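Local structure of poly-beta-1,6-N-acetyl-D-glucosamine export protein (Escherichia coli, 4Y25) at residues A[162-167]-A[195-200]; A[206-211]-A[240-245]. The protein exports the biofilm adhesin poly-beta-1,6-N-acetyl-D-glucosamine across the outer membrane of Escherichia coli, this chain being its membrane beta-barrel domain. One frame throughout, in Å; residues are numbered along the deposited sequence.

Overall arrangement
Both contacts lie near one rim of the barrel, far from its middle, with centres about 14 Å apart. Strand topology and the two termini at the opposite end suggest that this rim is extracellular. Contact 1 follows strands 165-179 and 183-195 to where strand pairing gives out, and side-chain groups from both segments, chiefly the amides of Asn164 and Asn196, take over. Contact 2 remains a regular ladder between strands 208-225 and 228-243, with polar groups on one face and aromatic rings on the other. Each is partly buried. Because strands 183-195 and 208-225 are neighbours, the contacts adjoin: Asn196 N bonds to Ile207 O.

Contact 1: residues A[162-167]-A[195-200]; sequences DSNQRH and QNTEHD
Gln195, which buries more surface here than any other residue, faces His167 where two neighbouring strands of the antiparallel beta-barrel, 165-179 and 183-195, reach the end away from their connecting turn. The two residues form a hydrogen-bonded antiparallel pair: His167 N lies 3.0 Å from Gln195 O, and Gln195 N returns a bond to His167 O at 3.2 Å. Their side chains run alongside one another on the same face, with the amide and imidazole planes only 5° apart. A bend in the Gln195 chain (chi2 -111°) brings the amide to the ring, but the modelled approach of OE1 to ND1 is too short to be trusted in detail.

Past this pair the strand 183-195 has ended, and Asn164 substitutes for strand pairing. Its OD1 accepts from two consecutive backbone amides, Thr197 N at 2.8 Å and Glu198 N at 2.7 Å; the Glu198 donor meets a lone pair in the carbonyl plane, whereas that of Thr197 comes from above it. Asn205 ND2 donates to the same oxygen. The Asn164 CB lies against Glu198 CB at 3.6 Å, and Gln165 N reaches Thr197 OG1 at 3.0 Å.

Asn196 is gripped at both ends of its amide: ND2 donates to Pro206 O, and OD1 takes a nearly straight bond from Asn164 ND2 at 3.1 Å. The same oxygen also receives Arg166 NE, a nitrogen salt-bridged to Glu194. Although the guanidinium and amide planes stand 82° apart, Asn196 OD1 lies in the guanidinium plane and presents a lone pair to Arg166 NE, 2.8 Å away.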
loop_
_atom_site.group_PDB
_atom_site.type_symbol
_atom_site.label_atom_id
_atom_site.label_comp_id
_atom_site.label_asym_id
_atom_site.label_seq_id
_atom_site.Cartn_x
_atom_site.Cartn_y
_atom_site.Cartn_z
ATOM N N ASP A 162 -16.351 -7.522 15.308
ATOM C CA ASP A 162 -16.269 -7.965 16.696
ATOM C C ASP A 162 -16.189 -6.765 17.639
ATOM O O ASP A 162 -15.492 -6.804 18.655
ATOM C CB ASP A 162 -15.070 -8.902 16.897
ATOM C CG ASP A 162 -13.730 -8.196 16.754
ATOM O OD1 ASP A 162 -13.691 -7.082 16.193
ATOM O OD2 ASP A 162 -12.709 -8.761 17.199
ATOM N N SER A 163 -16.899 -5.700 17.267
ATOM C CA SER A 163 -17.043 -4.480 18.067
ATOM C C SER A 163 -15.778 -3.621 18.136
ATOM O O SER A 163 -15.820 -2.498 18.639
ATOM C CB SER A 163 -17.505 -4.821 19.490
ATOM O OG SER A 163 -17.562 -3.660 20.300
ATOM N N ASN A 164 -14.661 -4.134 17.631
ATOM C CA ASN A 164 -13.415 -3.374 17.661
ATOM C C ASN A 164 -13.383 -2.286 16.599
ATOM O O ASN A 164 -13.681 -2.540 15.433
ATOM C CB ASN A 164 -12.210 -4.297 17.476
ATOM C CG ASN A 164 -10.887 -3.559 17.611
ATOM O OD1 ASN A 164 -10.411 -3.312 18.720
ATOM N ND2 ASN A 164 -10.289 -3.199 16.480
ATOM N N GLN A 165 -13.025 -1.072 17.001
ATOM C CA GLN A 165 -12.828 -0.007 16.030
ATOM C C GLN A 165 -11.396 0.509 16.065
ATOM O O GLN A 165 -10.881 0.904 17.111
ATOM C CB GLN A 165 -13.819 1.144 16.249
ATOM C CG GLN A 165 -14.307 1.342 17.669
ATOM C CD GLN A 165 -15.131 2.610 17.811
ATOM O OE1 GLN A 165 -16.026 2.874 17.005
ATOM N NE2 GLN A 165 -14.833 3.402 18.835
ATOM N N ARG A 166 -10.764 0.492 14.898
ATOM C CA ARG A 166 -9.384 0.924 14.747
ATOM C C ARG A 166 -9.300 2.287 14.076
ATOM O O ARG A 166 -9.748 2.458 12.943
ATOM C CB ARG A 166 -8.598 -0.104 13.933
ATOM C CG ARG A 166 -7.161 0.288 13.652
ATOM C CD ARG A 166 -6.418 -0.844 12.970
ATOM N NE ARG A 166 -6.399 -2.049 13.792
ATOM C CZ ARG A 166 -5.867 -3.205 13.409
ATOM N NH1 ARG A 166 -5.312 -3.315 12.210
ATOM N NH2 ARG A 166 -5.894 -4.250 14.224
ATOM N N HIS A 167 -8.729 3.259 14.780
ATOM C CA HIS A 167 -8.479 4.567 14.193
ATOM C C HIS A 167 -6.985 4.730 13.942
ATOM O O HIS A 167 -6.200 4.862 14.879
ATOM C CB HIS A 167 -8.997 5.690 15.096
ATOM C CG HIS A 167 -10.284 5.367 15.789
ATOM N ND1 HIS A 167 -10.337 4.643 16.961
ATOM C CD2 HIS A 167 -11.568 5.667 15.477
ATOM C CE1 HIS A 167 -11.595 4.513 17.341
ATOM N NE2 HIS A 167 -12.363 5.125 16.456
ATOM N N GLN A 195 -4.937 3.096 17.221
ATOM C CA GLN A 195 -5.659 2.835 18.460
ATOM C C GLN A 195 -6.808 1.859 18.223
ATOM O O GLN A 195 -7.561 1.993 17.259
ATOM C CB GLN A 195 -6.178 4.144 19.062
ATOM C CG GLN A 195 -7.291 3.979 20.087
ATOM C CD GLN A 195 -8.625 4.496 19.584
ATOM O OE1 GLN A 195 -8.685 5.227 18.596
ATOM N NE2 GLN A 195 -9.703 4.114 20.261
ATOM N N ASN A 196 -6.929 0.868 19.101
ATOM C CA ASN A 196 -8.004 -0.113 19.011
ATOM C C ASN A 196 -8.834 -0.149 20.289
ATOM O O ASN A 196 -8.613 0.653 21.197
ATOM C CB ASN A 196 -7.436 -1.499 18.712
ATOM C CG ASN A 196 -6.837 -1.593 17.326
ATOM O OD1 ASN A 196 -7.550 -1.786 16.342
ATOM N ND2 ASN A 196 -5.517 -1.462 17.240
ATOM N N THR A 197 -9.788 -1.073 20.364
ATOM C CA THR A 197 -10.681 -1.127 21.519
ATOM C C THR A 197 -10.809 -2.523 22.134
ATOM O O THR A 197 -10.697 -2.669 23.352
ATOM C CB THR A 197 -12.093 -0.611 21.161
ATOM O OG1 THR A 197 -12.570 -1.279 19.987
ATOM C CG2 THR A 197 -12.058 0.886 20.901
ATOM N N GLU A 198 -11.048 -3.540 21.312
ATOM C CA GLU A 198 -11.206 -4.900 21.831
ATOM C C GLU A 198 -9.885 -5.403 22.418
ATOM O O GLU A 198 -8.840 -5.308 21.777
ATOM C CB GLU A 198 -11.708 -5.846 20.737
ATOM C CG GLU A 198 -12.329 -7.134 21.267
ATOM C CD GLU A 198 -13.713 -6.925 21.860
ATOM O OE1 GLU A 198 -14.269 -5.815 21.715
ATOM O OE2 GLU A 198 -14.247 -7.874 22.473
ATOM N N HIS A 199 -9.939 -5.943 23.634
ATOM C CA HIS A 199 -8.725 -6.185 24.412
ATOM C C HIS A 199 -8.209 -7.623 24.376
ATOM O O HIS A 199 -6.999 -7.848 24.376
ATOM C CB HIS A 199 -8.953 -5.758 25.863
ATOM C CG HIS A 199 -8.590 -4.334 26.130
ATOM N ND1 HIS A 199 -8.830 -3.709 27.335
ATOM C CD2 HIS A 199 -8.003 -3.403 25.338
ATOM C CE1 HIS A 199 -8.404 -2.460 27.276
ATOM N NE2 HIS A 199 -7.897 -2.249 26.075
ATOM N N ASP A 200 -9.115 -8.593 24.360
ATOM C CA ASP A 200 -8.710 -9.985 24.205
ATOM C C ASP A 200 -9.065 -10.463 22.802
ATOM O O ASP A 200 -10.207 -10.833 22.529
ATOM C CB ASP A 200 -9.360 -10.874 25.269
ATOM C CG ASP A 200 -9.303 -10.260 26.657
ATOM O OD1 ASP A 200 -8.435 -10.672 27.456
ATOM O OD2 ASP A 200 -10.133 -9.375 26.952
#

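Contact 2: residues A[206-211]-A[240-245]; sequences PIKTFD and ASWQKH
Trp242 and Phe210 form a hydrogen-bonded pair in an antiparallel beta hairpin of the barrel, yet their rings do not stack. Both side chains leave on one face of the sheet, but the phenyl ring swings clear of the partner strand, and the closest apolar approach is Phe210 CB to Trp242 CE3 at 4.2 Å. The indole, its CG anti to the backbone N (chi1 176°), instead meets Lys208: Lys208 CG sits at the ring edge, in plane, 3.9 Å from Trp242 CZ3. Lys244 N lies over one indole face, offset toward the rim.

The opposite face carries Thr209, Asp211, Ser241 and Gln243, all buried. Ser241 OG donates to Asp211 OD1 at 2.6 Å, reaching it from 42° above the carboxylate plane, while Asp211 OD2 forms a salt bridge with Arg277. Thr209 lies across the Gln243 chain, with OG1 4.1 Å from Gln243 CG. The extended Gln243 chain ends beside Pro206, with NE2 3.8 Å from Pro206 CB, and that nitrogen donates to Asp280 OD1.

The backbone bonds set the register that places Phe210 opposite Trp242. Phe210 N bonds to Trp242 O at 2.9 Å and Trp242 N to Phe210 O at 2.7 Å; beyond them, Lys244 N reaches Lys208 O at 3.2 Å as the second strand ends. The segments' strands run 166° apart.

On one flank, Thr209 and Asp211 make backbone bonds to Glu194 and Tyr192 of strand 183-195. On the other, Ser241 bonds to Asp249 of strand 247-262. The polar face also reaches strand 266-278, not adjacent in the sheet, where Thr209 touches Arg277 and Ser241 touches Pro278, consistent with this face lining the barrel interior.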
loop_
_atom_site.group_PDB
_atom_site.type_symbol
_atom_site.label_atom_id
_atom_site.label_comp_id
_atom_site.label_asym_id
_atom_site.label_seq_id
_atom_site.Cartn_x
_atom_site.Cartn_y
_atom_site.Cartn_z
ATOM N N PRO A 206 -3.139 -4.103 18.821
ATOM C CA PRO A 206 -2.494 -3.225 19.801
ATOM C C PRO A 206 -3.391 -2.052 20.186
ATOM O O PRO A 206 -3.996 -1.427 19.316
ATOM C CB PRO A 206 -1.238 -2.745 19.069
ATOM C CG PRO A 206 -1.593 -2.840 17.624
ATOM C CD PRO A 206 -2.462 -4.056 17.513
ATOM N N ILE A 207 -3.469 -1.767 21.481
ATOM C CA ILE A 207 -4.400 -0.771 22.000
ATOM C C ILE A 207 -4.015 0.652 21.606
ATOM O O ILE A 207 -4.864 1.440 21.189
ATOM C CB ILE A 207 -4.495 -0.854 23.530
ATOM C CG1 ILE A 207 -5.150 -2.172 23.941
ATOM C CG2 ILE A 207 -5.293 0.313 24.084
ATOM C CD1 ILE A 207 -4.673 -2.689 25.281
ATOM N N LYS A 208 -2.735 0.980 21.743
ATOM C CA LYS A 208 -2.255 2.311 21.391
ATOM C C LYS A 208 -0.778 2.273 21.009
ATOM O O LYS A 208 0.094 2.125 21.864
ATOM C CB LYS A 208 -2.486 3.288 22.547
ATOM C CG LYS A 208 -2.273 4.747 22.181
ATOM C CD LYS A 208 -2.847 5.675 23.241
ATOM C CE LYS A 208 -4.358 5.531 23.342
ATOM N NZ LYS A 208 -4.948 6.477 24.329
ATOM N N THR A 209 -0.511 2.404 19.713
ATOM C CA THR A 209 0.847 2.337 19.191
ATOM C C THR A 209 1.235 3.652 18.522
ATOM O O THR A 209 0.412 4.292 17.867
ATOM C CB THR A 209 1.000 1.184 18.181
ATOM O OG1 THR A 209 0.449 -0.015 18.739
ATOM C CG2 THR A 209 2.464 0.950 17.835
ATOM N N PHE A 210 2.487 4.058 18.698
ATOM C CA PHE A 210 2.992 5.263 18.056
ATOM C C PHE A 210 4.440 5.066 17.623
ATOM O O PHE A 210 5.280 4.635 18.415
ATOM C CB PHE A 210 2.868 6.465 18.993
ATOM C CG PHE A 210 3.370 7.748 18.402
ATOM C CD1 PHE A 210 2.653 8.396 17.413
ATOM C CD2 PHE A 210 4.556 8.310 18.841
ATOM C CE1 PHE A 210 3.111 9.579 16.867
ATOM C CE2 PHE A 210 5.020 9.493 18.300
ATOM C CZ PHE A 210 4.296 10.128 17.312
ATOM N N ASP A 211 4.721 5.366 16.359
ATOM C CA ASP A 211 6.055 5.161 15.805
ATOM C C ASP A 211 6.627 6.432 15.190
ATOM O O ASP A 211 5.918 7.197 14.537
ATOM C CB ASP A 211 6.039 4.054 14.746
ATOM C CG ASP A 211 5.356 2.788 15.225
ATOM O OD1 ASP A 211 5.385 2.510 16.440
ATOM O OD2 ASP A 211 4.792 2.063 14.379
ATOM N N ALA A 240 11.918 4.521 16.350
ATOM C CA ALA A 240 11.448 3.954 17.608
ATOM C C ALA A 240 9.947 3.682 17.566
ATOM O O ALA A 240 9.187 4.425 16.940
ATOM C CB ALA A 240 11.786 4.886 18.770
ATOM N N SER A 241 9.530 2.613 18.236
ATOM C CA SER A 241 8.117 2.261 18.320
ATOM C C SER A 241 7.649 2.180 19.763
ATOM O O SER A 241 8.226 1.453 20.573
ATOM C CB SER A 241 7.849 0.926 17.629
ATOM O OG SER A 241 6.498 0.534 17.797
ATOM N N TRP A 242 6.592 2.919 20.081
ATOM C CA TRP A 242 6.017 2.871 21.416
ATOM C C TRP A 242 4.678 2.143 21.422
ATOM O O TRP A 242 3.846 2.335 20.535
ATOM C CB TRP A 242 5.845 4.279 21.985
ATOM C CG TRP A 242 5.163 4.300 23.323
ATOM C CD1 TRP A 242 5.753 4.167 24.547
ATOM C CD2 TRP A 242 3.761 4.464 23.571
ATOM N NE1 TRP A 242 4.806 4.238 25.540
ATOM C CE2 TRP A 242 3.575 4.420 24.967
ATOM C CE3 TRP A 242 2.646 4.646 22.747
ATOM C CZ2 TRP A 242 2.321 4.552 25.557
ATOM C CZ3 TRP A 242 1.400 4.775 23.336
ATOM C CH2 TRP A 242 1.249 4.731 24.726
ATOM N N GLN A 243 4.487 1.301 22.431
ATOM C CA GLN A 243 3.230 0.595 22.632
ATOM C C GLN A 243 2.889 0.584 24.121
ATOM O O GLN A 243 3.694 0.152 24.948
ATOM C CB GLN A 243 3.316 -0.831 22.084
ATOM C CG GLN A 243 2.016 -1.616 22.170
ATOM C CD GLN A 243 2.177 -3.059 21.725
ATOM O OE1 GLN A 243 3.244 -3.462 21.259
ATOM N NE2 GLN A 243 1.116 -3.845 21.871
ATOM N N LYS A 244 1.698 1.071 24.454
ATOM C CA LYS A 244 1.258 1.169 25.840
ATOM C C LYS A 244 1.192 -0.223 26.466
ATOM O O LYS A 244 0.816 -1.186 25.795
ATOM C CB LYS A 244 -0.090 1.898 25.905
ATOM C CG LYS A 244 -0.890 1.779 27.190
ATOM C CD LYS A 244 -1.953 2.881 27.206
ATOM C CE LYS A 244 -3.217 2.495 27.959
ATOM N NZ LYS A 244 -3.047 1.266 28.765
ATOM N N HIS A 245 1.592 -0.304 27.738
ATOM C CA HIS A 245 1.780 -1.558 28.480
ATOM C C HIS A 245 3.021 -2.321 28.028
ATOM O O HIS A 245 3.246 -3.451 28.465
ATOM C CB HIS A 245 0.555 -2.475 28.368
ATOM C CG HIS A 245 -0.655 -1.959 29.082
ATOM N ND1 HIS A 245 -0.577 -1.085 30.141
ATOM C CD2 HIS A 245 -1.973 -2.205 28.887
ATOM C CE1 HIS A 245 -1.797 -0.811 30.574
ATOM N NE2 HIS A 245 -2.660 -1.476 29.829
#